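Local coordinates for protein PTHB1 (Homo sapiens, PDB 4YD8) that is a subunit of the BBSome, thought to act as a coat complex that sorts specific membrane proteins to the primary cilium; this part is its seven-bladed beta-propeller, at residues G303-L316 / Y319-I333. Residues are numbered along the deposited sequence; the frame is centred on the assembly and turned at random.
Sequences GTINTLIGNHNNML and YQDVTLKWATQLPHI
Q320 swings CG anti to its backbone N (chi1 -176°) and stays extended beyond, long enough to carry its amide to T304, whose OG1 sits between its own backbone N and carbonyl carbon (chi1 74°). Q320 NE2 then donates to T304 OG1 over 3.0 Å, nearly straight and in the amide plane; the same hydroxyl is also bonded to S301. D321 folds its short carboxylate back toward the backbone at T304 and I305: OD1 takes the I305 N-H at 3.2 Å, from above the carboxylate plane, while OD2 lies 3.4 Å from T304 CG2 and is joined to G303 O by a water. Its own N-H is bonded to I305 O at 2.9 Å, so I305 and D321 are clamped twice, and another water links I305 O, T307 OG1 and D321 O. The positive phi of D321 fits its place in the type II' turn from Q320 to T323.

T307 and Y319 follow as an antiparallel hydrogen-bonded pair. The Y319 ring suits the buried face beside T307: I309 CD1 reaches its CE1 at 3.7 Å, and L324 CD1 lies over one ring face, toward its rim. At the far end, the type I turn from N311 to N314 reverses the chain, and N313 OD1 accepts from M315 N in an Asx turn. N314 O receives L330 N at 2.7 Å, and L316 pairs with T328 by two backbone bonds. L316 CB packs 3.9 Å from L330 CD1, and both residues are buried leucines, apolar as the place requires, whereas selenomethionine M315 lays SE 3.8 Å from Q329 CA on the other face.

Two consecutive hairpins thus join strands 306-311, 315-320 and 323-329 of a propeller blade, flanked by strand 291-298 beside 306-311 and by strand 8-17, parallel to 323-329.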
ATOM      1  N   GLY A 303      -6.350  12.893 -18.378  1.00 39.02           N
ATOM      2  CA  GLY A 303      -6.740  13.885 -17.398  1.00 39.19           C
ATOM      3  C   GLY A 303      -7.647  13.365 -16.297  1.00 40.31           C
ATOM      4  O   GLY A 303      -7.944  14.106 -15.360  1.00 42.11           O
ATOM      5  N   THR A 304      -8.102  12.112 -16.389  1.00 33.65           N
ATOM      6  CA  THR A 304      -8.941  11.572 -15.314  1.00 30.17           C
ATOM      7  C   THR A 304      -8.274  10.417 -14.577  1.00 31.33           C
ATOM      8  O   THR A 304      -7.333   9.796 -15.064  1.00 34.68           O
ATOM      9  CB  THR A 304     -10.315  11.101 -15.833  1.00 34.60           C
ATOM     10  OG1 THR A 304     -10.168   9.868 -16.556  1.00 35.31           O
ATOM     11  CG2 THR A 304     -10.937  12.165 -16.731  1.00 34.77           C
ATOM     12  N   ILE A 305      -8.779  10.144 -13.384  1.00 31.72           N
ATOM     13  CA  ILE A 305      -8.248   9.058 -12.577  0.59 31.49           C
ATOM     14  C   ILE A 305      -9.389   8.287 -11.927  1.00 32.59           C
ATOM     15  O   ILE A 305     -10.390   8.863 -11.472  1.00 30.60           O
ATOM     16  CB  ILE A 305      -7.256   9.582 -11.494  0.59 29.70           C
ATOM     17  CG1 ILE A 305      -6.073  10.296 -12.158  0.59 31.07           C
ATOM     18  CG2 ILE A 305      -6.764   8.440 -10.605  0.59 30.14           C
ATOM     19  CD1 ILE A 305      -5.001  10.775 -11.211  0.59 37.61           C
ATOM     20  N   ASN A 306      -9.249   6.962 -11.924  1.00 23.12           N
ATOM     21  CA  ASN A 306     -10.222   6.093 -11.251  1.00 26.23           C
ATOM     22  C   ASN A 306      -9.729   5.695  -9.862  1.00 26.07           C
ATOM     23  O   ASN A 306      -8.569   5.312  -9.688  1.00 27.46           O
ATOM     24  CB  ASN A 306     -10.515   4.822 -12.081  1.00 25.12           C
ATOM     25  CG  ASN A 306     -11.536   5.048 -13.195  1.00 24.72           C
ATOM     26  OD1 ASN A 306     -11.698   6.155 -13.708  1.00 28.48           O
ATOM     27  ND2 ASN A 306     -12.203   3.966 -13.605  1.00 28.72           N
ATOM     28  N   THR A 307     -10.620   5.772  -8.878  1.00 21.24           N
ATOM     29  CA  THR A 307     -10.272   5.509  -7.487  1.00 21.35           C
ATOM     30  C   THR A 307     -11.256   4.543  -6.838  1.00 24.15           C
ATOM     31  O   THR A 307     -12.477   4.748  -6.893  1.00 24.07           O
ATOM     32  CB  THR A 307     -10.247   6.819  -6.671  1.00 23.14           C
ATOM     33  OG1 THR A 307      -9.294   7.719  -7.256  1.00 24.71           O
ATOM     34  CG2 THR A 307      -9.857   6.535  -5.215  1.00 22.55           C
ATOM     35  N   LEU A 308     -10.722   3.490  -6.226  1.00 21.52           N
ATOM     36  CA  LEU A 308     -11.530   2.580  -5.424  1.00 20.10           C
ATOM     37  C   LEU A 308     -11.659   3.140  -4.022  1.00 23.64           C
ATOM     38  O   LEU A 308     -10.674   3.577  -3.462  1.00 24.12           O
ATOM     39  CB  LEU A 308     -10.894   1.187  -5.359  1.00 21.64           C
ATOM     40  CG  LEU A 308     -11.124   0.283  -6.562  1.00 28.85           C
ATOM     41  CD1 LEU A 308      -9.973  -0.708  -6.619  1.00 30.54           C
ATOM     42  CD2 LEU A 308     -12.440  -0.439  -6.382  1.00 26.48           C
ATOM     43  N   ILE A 309     -12.861   3.118  -3.461  1.00 21.51           N
ATOM     44  CA  ILE A 309     -13.043   3.505  -2.057  1.00 25.11           C
ATOM     45  C   ILE A 309     -13.920   2.472  -1.358  1.00 26.75           C
ATOM     46  O   ILE A 309     -15.058   2.225  -1.777  1.00 26.55           O
ATOM     47  CB  ILE A 309     -13.674   4.910  -1.923  1.00 23.83           C
ATOM     48  CG1 ILE A 309     -12.815   5.956  -2.666  1.00 25.13           C
ATOM     49  CG2 ILE A 309     -13.846   5.274  -0.429  1.00 24.69           C
ATOM     50  CD1 ILE A 309     -13.290   7.430  -2.518  1.00 26.25           C
ATOM     51  N   GLY A 310     -13.364   1.841  -0.324  1.00 23.67           N
ATOM     52  CA  GLY A 310     -14.082   0.859   0.464  1.00 27.24           C
ATOM     53  C   GLY A 310     -14.656   1.573   1.676  1.00 33.21           C
ATOM     54  O   GLY A 310     -14.093   2.574   2.123  1.00 33.27           O
ATOM     55  N   ASN A 311     -15.769   1.077   2.202  1.00 29.16           N
ATOM     56  CA  ASN A 311     -16.450   1.766   3.296  1.00 36.40           C
ATOM     57  C   ASN A 311     -16.852   0.852   4.441  1.00 35.69           C
ATOM     58  O   ASN A 311     -16.765  -0.369   4.331  1.00 30.96           O
ATOM     59  CB  ASN A 311     -17.686   2.477   2.772  1.00 41.67           C
ATOM     60  CG  ASN A 311     -17.370   3.401   1.633  1.00 50.07           C
ATOM     61  OD1 ASN A 311     -16.962   4.539   1.844  1.00 55.33           O
ATOM     62  ND2 ASN A 311     -17.544   2.915   0.407  1.00 51.19           N
ATOM     63  N   HIS A 312     -17.328   1.448   5.531  1.00 33.43           N
ATOM     64  CA  HIS A 312     -17.687   0.672   6.711  1.00 34.41           C
ATOM     65  C   HIS A 312     -19.061   0.038   6.585  1.00 40.24           C
ATOM     66  O   HIS A 312     -19.509  -0.667   7.484  1.00 51.54           O
ATOM     67  CB  HIS A 312     -17.618   1.548   7.964  1.00 36.65           C
ATOM     68  CG  HIS A 312     -16.221   1.936   8.329  1.00 35.30           C
ATOM     69  ND1 HIS A 312     -15.394   1.116   9.063  1.00 41.78           N
ATOM     70  CD2 HIS A 312     -15.492   3.030   8.012  1.00 41.04           C
ATOM     71  CE1 HIS A 312     -14.213   1.699   9.199  1.00 41.23           C
ATOM     72  NE2 HIS A 312     -14.246   2.860   8.576  1.00 40.29           N
ATOM     73  N   ASN A 313     -19.731   0.283   5.468  1.00 37.73           N
ATOM     74  CA  ASN A 313     -21.007  -0.378   5.205  1.00 40.81           C
ATOM     75  C   ASN A 313     -20.877  -1.514   4.187  1.00 42.62           C
ATOM     76  O   ASN A 313     -21.847  -1.873   3.517  1.00 48.61           O
ATOM     77  CB  ASN A 313     -22.034   0.641   4.724  1.00 47.12           C
ATOM     78  CG  ASN A 313     -21.608   1.341   3.454  1.00 58.72           C
ATOM     79  OD1 ASN A 313     -20.513   1.100   2.928  1.00 61.77           O
ATOM     80  ND2 ASN A 313     -22.473   2.215   2.945  1.00 60.94           N
ATOM     81  N   ASN A 314     -19.664  -2.042   4.064  1.00 36.85           N
ATOM     82  CA  ASN A 314     -19.347  -3.165   3.171  1.00 44.75           C
ATOM     83  C   ASN A 314     -19.431  -2.850   1.674  1.00 46.10           C
ATOM     84  O   ASN A 314     -19.323  -3.745   0.842  1.00 52.17           O
ATOM     85  CB  ASN A 314     -20.255  -4.363   3.481  1.00 47.76           C
ATOM     86  CG  ASN A 314     -20.154  -4.807   4.926  1.00 51.78           C
ATOM     87  OD1 ASN A 314     -19.234  -5.526   5.297  1.00 55.06           O
ATOM     88  ND2 ASN A 314     -21.102  -4.377   5.750  1.00 55.62           N
HETATM   89  N   MSE A 315     -19.613  -1.585   1.323  1.00 39.30           N
HETATM   90  CA  MSE A 315     -19.688  -1.195  -0.081  0.62 35.83           C
HETATM   91  C   MSE A 315     -18.310  -0.838  -0.621  1.00 35.30           C
HETATM   92  O   MSE A 315     -17.479  -0.264   0.090  1.00 33.13           O
HETATM   93  CB  MSE A 315     -20.641  -0.013  -0.266  0.62 37.81           C
HETATM   94  CG  MSE A 315     -22.079  -0.293   0.134  0.62 42.51           C
HETATM   95 SE   MSE A 315     -22.893  -1.731  -0.898  0.62 40.85          SE
HETATM   96  CE  MSE A 315     -22.668  -1.011  -2.690  0.62 36.01           C
ATOM     97  N   LEU A 316     -18.069  -1.192  -1.876  1.00 24.30           N
ATOM     98  CA  LEU A 316     -16.847  -0.803  -2.550  1.00 23.82           C
ATOM     99  C   LEU A 316     -17.238   0.043  -3.764  1.00 29.44           C
ATOM    100  O   LEU A 316     -18.022  -0.406  -4.600  1.00 33.23           O
ATOM    101  CB  LEU A 316     -16.046  -2.038  -2.960  1.00 27.72           C
ATOM    102  CG  LEU A 316     -14.703  -1.812  -3.652  1.00 27.66           C
ATOM    103  CD1 LEU A 316     -13.715  -1.110  -2.704  1.00 26.06           C
ATOM    104  CD2 LEU A 316     -14.130  -3.145  -4.142  1.00 28.16           C
ATOM    105  N   TYR A 319     -14.841   5.658  -8.325  1.00 22.17           N
ATOM    106  CA  TYR A 319     -15.043   7.010  -8.835  1.00 23.38           C
ATOM    107  C   TYR A 319     -14.113   7.293 -10.003  1.00 25.51           C
ATOM    108  O   TYR A 319     -12.943   6.935  -9.965  1.00 25.94           O
ATOM    109  CB  TYR A 319     -14.783   8.041  -7.715  1.00 22.08           C
ATOM    110  CG  TYR A 319     -15.752   7.890  -6.586  1.00 26.02           C
ATOM    111  CD1 TYR A 319     -15.488   7.027  -5.525  1.00 22.96           C
ATOM    112  CD2 TYR A 319     -16.950   8.591  -6.585  1.00 30.45           C
ATOM    113  CE1 TYR A 319     -16.394   6.881  -4.487  1.00 25.39           C
ATOM    114  CE2 TYR A 319     -17.857   8.448  -5.555  1.00 34.15           C
ATOM    115  CZ  TYR A 319     -17.571   7.597  -4.509  1.00 36.32           C
ATOM    116  OH  TYR A 319     -18.476   7.454  -3.487  1.00 44.47           O
ATOM    117  N   GLN A 320     -14.646   7.921 -11.043  1.00 24.96           N
ATOM    118  CA  GLN A 320     -13.812   8.583 -12.029  1.00 26.05           C
ATOM    119  C   GLN A 320     -13.823  10.059 -11.673  1.00 26.97           C
ATOM    120  O   GLN A 320     -14.864  10.709 -11.773  1.00 27.14           O
ATOM    121  CB  GLN A 320     -14.329   8.364 -13.455  1.00 26.77           C
ATOM    122  CG  GLN A 320     -13.407   8.975 -14.514  1.00 30.72           C
ATOM    123  CD  GLN A 320     -13.847   8.650 -15.939  1.00 43.11           C
ATOM    124  OE1 GLN A 320     -14.987   8.260 -16.171  1.00 46.19           O
ATOM    125  NE2 GLN A 320     -12.939   8.801 -16.888  1.00 45.92           N
ATOM    126  N   ASP A 321     -12.668  10.567 -11.250  1.00 23.46           N
ATOM    127  CA  ASP A 321     -12.553  11.892 -10.631  1.00 25.63           C
ATOM    128  C   ASP A 321     -13.492  11.909  -9.422  1.00 22.97           C
ATOM    129  O   ASP A 321     -13.250  11.161  -8.480  1.00 22.77           O
ATOM    130  CB  ASP A 321     -12.841  13.008 -11.653  1.00 25.15           C
ATOM    131  CG  ASP A 321     -11.803  13.047 -12.771  1.00 32.82           C
ATOM    132  OD1 ASP A 321     -10.668  12.560 -12.540  1.00 31.11           O
ATOM    133  OD2 ASP A 321     -12.117  13.558 -13.874  1.00 32.00           O
ATOM    134  N   VAL A 322     -14.567  12.698  -9.436  1.00 23.73           N
ATOM    135  CA  VAL A 322     -15.495  12.676  -8.300  1.00 26.00           C
ATOM    136  C   VAL A 322     -16.822  11.986  -8.635  1.00 26.17           C
ATOM    137  O   VAL A 322     -17.766  12.013  -7.844  1.00 27.45           O
ATOM    138  CB  VAL A 322     -15.798  14.122  -7.761  1.00 24.07           C
ATOM    139  CG1 VAL A 322     -14.499  14.905  -7.563  1.00 25.73           C
ATOM    140  CG2 VAL A 322     -16.735  14.882  -8.703  1.00 25.35           C
ATOM    141  N   THR A 323     -16.896  11.350  -9.797  1.00 25.07           N
ATOM    142  CA  THR A 323     -18.169  10.811 -10.262  1.00 26.18           C
ATOM    143  C   THR A 323     -18.251   9.306  -9.988  1.00 36.86           C
ATOM    144  O   THR A 323     -17.406   8.552 -10.437  1.00 25.96           O
ATOM    145  CB  THR A 323     -18.363  11.078 -11.758  1.00 27.40           C
ATOM    146  OG1 THR A 323     -18.374  12.496 -11.990  1.00 27.97           O
ATOM    147  CG2 THR A 323     -19.694  10.475 -12.258  1.00 30.00           C
ATOM    148  N   LEU A 324     -19.260   8.871  -9.243  1.00 31.29           N
ATOM    149  CA  LEU A 324     -19.426   7.437  -8.985  1.00 31.62           C
ATOM    150  C   LEU A 324     -19.755   6.679 -10.273  1.00 33.66           C
ATOM    151  O   LEU A 324     -20.649   7.069 -11.021  1.00 33.58           O
ATOM    152  CB  LEU A 324     -20.522   7.196  -7.949  1.00 36.85           C
ATOM    153  CG  LEU A 324     -20.743   5.720  -7.614  1.00 38.72           C
ATOM    154  CD1 LEU A 324     -19.520   5.199  -6.855  1.00 30.91           C
ATOM    155  CD2 LEU A 324     -22.013   5.544  -6.805  1.00 44.59           C
ATOM    156  N   LYS A 325     -19.029   5.595 -10.527  1.00 32.75           N
ATOM    157  CA  LYS A 325     -19.189   4.845 -11.778  1.00 37.19           C
ATOM    158  C   LYS A 325     -19.666   3.412 -11.555  1.00 36.72           C
ATOM    159  O   LYS A 325     -20.219   2.783 -12.460  1.00 35.35           O
ATOM    160  CB  LYS A 325     -17.860   4.820 -12.547  1.00 36.30           C
ATOM    161  CG  LYS A 325     -17.441   6.156 -13.124  1.00 32.29           C
ATOM    162  CD  LYS A 325     -18.419   6.612 -14.199  1.00 39.07           C
ATOM    163  CE  LYS A 325     -18.002   7.951 -14.798  1.00 43.03           C
ATOM    164  NZ  LYS A 325     -19.004   8.435 -15.805  1.00 48.62           N
ATOM    165  N   TRP A 326     -19.441   2.891 -10.355  1.00 31.63           N
ATOM    166  CA  TRP A 326     -19.644   1.468 -10.087  1.00 37.85           C
ATOM    167  C   TRP A 326     -19.658   1.215  -8.602  1.00 32.77           C
ATOM    168  O   TRP A 326     -18.948   1.887  -7.859  1.00 29.47           O
ATOM    169  CB  TRP A 326     -18.530   0.669 -10.744  1.00 39.78           C
ATOM    170  CG  TRP A 326     -18.535  -0.821 -10.579  1.00 48.77           C
ATOM    171  CD1 TRP A 326     -19.253  -1.729 -11.307  1.00 56.38           C
ATOM    172  CD2 TRP A 326     -17.708  -1.586  -9.690  1.00 51.84           C
ATOM    173  NE1 TRP A 326     -18.944  -3.006 -10.903  1.00 55.34           N
ATOM    174  CE2 TRP A 326     -17.996  -2.945  -9.920  1.00 55.14           C
ATOM    175  CE3 TRP A 326     -16.776  -1.252  -8.706  1.00 50.94           C
ATOM    176  CZ2 TRP A 326     -17.355  -3.967  -9.219  1.00 54.41           C
ATOM    177  CZ3 TRP A 326     -16.151  -2.269  -8.006  1.00 55.84           C
ATOM    178  CH2 TRP A 326     -16.452  -3.611  -8.260  1.00 51.67           C
ATOM    179  N   ALA A 327     -20.462   0.251  -8.175  1.00 31.03           N
ATOM    180  CA  ALA A 327     -20.563  -0.082  -6.762  1.00 32.78           C
ATOM    181  C   ALA A 327     -20.863  -1.557  -6.557  1.00 38.29           C
ATOM    182  O   ALA A 327     -21.698  -2.125  -7.261  1.00 35.70           O
ATOM    183  CB  ALA A 327     -21.654   0.775  -6.090  1.00 35.89           C
ATOM    184  N   THR A 328     -20.189  -2.163  -5.586  1.00 34.64           N
ATOM    185  CA  THR A 328     -20.413  -3.554  -5.229  0.52 38.36           C
ATOM    186  C   THR A 328     -20.478  -3.745  -3.719  1.00 38.62           C
ATOM    187  O   THR A 328     -19.789  -3.040  -2.979  1.00 35.20           O
ATOM    188  CB  THR A 328     -19.299  -4.427  -5.803  0.52 42.87           C
ATOM    189  OG1 THR A 328     -19.270  -4.252  -7.217  0.52 47.67           O
ATOM    190  CG2 THR A 328     -19.529  -5.882  -5.496  0.52 39.71           C
ATOM    191  N   GLN A 329     -21.276  -4.712  -3.283  1.00 36.83           N
ATOM    192  CA  GLN A 329     -21.316  -5.094  -1.890  1.00 44.93           C
ATOM    193  C   GLN A 329     -20.255  -6.149  -1.667  1.00 41.42           C
ATOM    194  O   GLN A 329     -20.152  -7.104  -2.436  1.00 42.75           O
ATOM    195  CB  GLN A 329     -22.696  -5.625  -1.497  1.00 54.60           C
ATOM    196  CG  GLN A 329     -22.868  -5.873  -0.001  1.00 64.87           C
ATOM    197  CD  GLN A 329     -24.292  -6.267   0.366  1.00 77.86           C
ATOM    198  OE1 GLN A 329     -25.130  -6.496  -0.508  1.00 83.23           O
ATOM    199  NE2 GLN A 329     -24.573  -6.343   1.665  1.00 80.53           N
ATOM    200  N   LEU A 330     -19.450  -5.958  -0.629  1.00 34.36           N
ATOM    201  CA  LEU A 330     -18.482  -6.954  -0.211  1.00 34.92           C
ATOM    202  C   LEU A 330     -19.044  -7.705   0.990  1.00 37.33           C
ATOM    203  O   LEU A 330     -19.850  -7.154   1.736  1.00 36.99           O
ATOM    204  CB  LEU A 330     -17.145  -6.300   0.151  1.00 36.99           C
ATOM    205  CG  LEU A 330     -16.513  -5.352  -0.869  1.00 37.41           C
ATOM    206  CD1 LEU A 330     -15.165  -4.849  -0.351  1.00 31.41           C
ATOM    207  CD2 LEU A 330     -16.357  -6.018  -2.224  1.00 41.18           C
ATOM    208  N   PRO A 331     -18.615  -8.962   1.182  1.00 41.29           N
ATOM    209  CA  PRO A 331     -19.031  -9.744   2.355  1.00 42.08           C
ATOM    210  C   PRO A 331     -18.425  -9.214   3.652  1.00 42.22           C
ATOM    211  O   PRO A 331     -18.933  -9.500   4.738  1.00 43.75           O
ATOM    212  CB  PRO A 331     -18.515 -11.152   2.041  1.00 43.06           C
ATOM    213  CG  PRO A 331     -17.421 -10.959   1.064  1.00 43.69           C
ATOM    214  CD  PRO A 331     -17.799  -9.758   0.249  1.00 42.16           C
ATOM    215  N   HIS A 332     -17.355  -8.434   3.541  1.00 37.61           N
ATOM    216  CA  HIS A 332     -16.653  -7.942   4.722  1.00 35.32           C
ATOM    217  C   HIS A 332     -16.105  -6.541   4.491  1.00 36.71           C
ATOM    218  O   HIS A 332     -15.832  -6.158   3.358  1.00 36.41           O
ATOM    219  CB  HIS A 332     -15.514  -8.899   5.095  1.00 37.28           C
ATOM    220  CG  HIS A 332     -15.968 -10.309   5.327  1.00 44.85           C
ATOM    221  ND1 HIS A 332     -16.567 -10.714   6.499  1.00 48.79           N
ATOM    222  CD2 HIS A 332     -15.926 -11.401   4.526  1.00 40.79           C
ATOM    223  CE1 HIS A 332     -16.872 -11.999   6.414  1.00 44.37           C
ATOM    224  NE2 HIS A 332     -16.495 -12.437   5.228  1.00 45.28           N
ATOM    225  N   ILE A 333     -15.939  -5.780   5.567  1.00 32.87           N
ATOM    226  CA  ILE A 333     -15.370  -4.442   5.472  1.00 33.40           C
ATOM    227  C   ILE A 333     -13.880  -4.507   5.151  1.00 29.60           C
ATOM    228  O   ILE A 333     -13.111  -5.100   5.891  1.00 32.74           O
ATOM    229  CB  ILE A 333     -15.562  -3.651   6.781  1.00 39.38           C
ATOM    230  CG1 ILE A 333     -17.052  -3.462   7.072  1.00 48.40           C
ATOM    231  CG2 ILE A 333     -14.849  -2.299   6.709  1.00 34.18           C
ATOM    232  CD1 ILE A 333     -17.332  -2.832   8.423  1.00 48.13           C
TER
HETATM  233  O   HOH W   1     -10.376  15.339 -14.682  1.00 40.13           O
HETATM  234  O   HOH W   2      -8.288  13.567 -12.580  1.00 48.97           O
HETATM  235  O   HOH W   3     -10.925   9.489  -8.551  1.00 25.46           O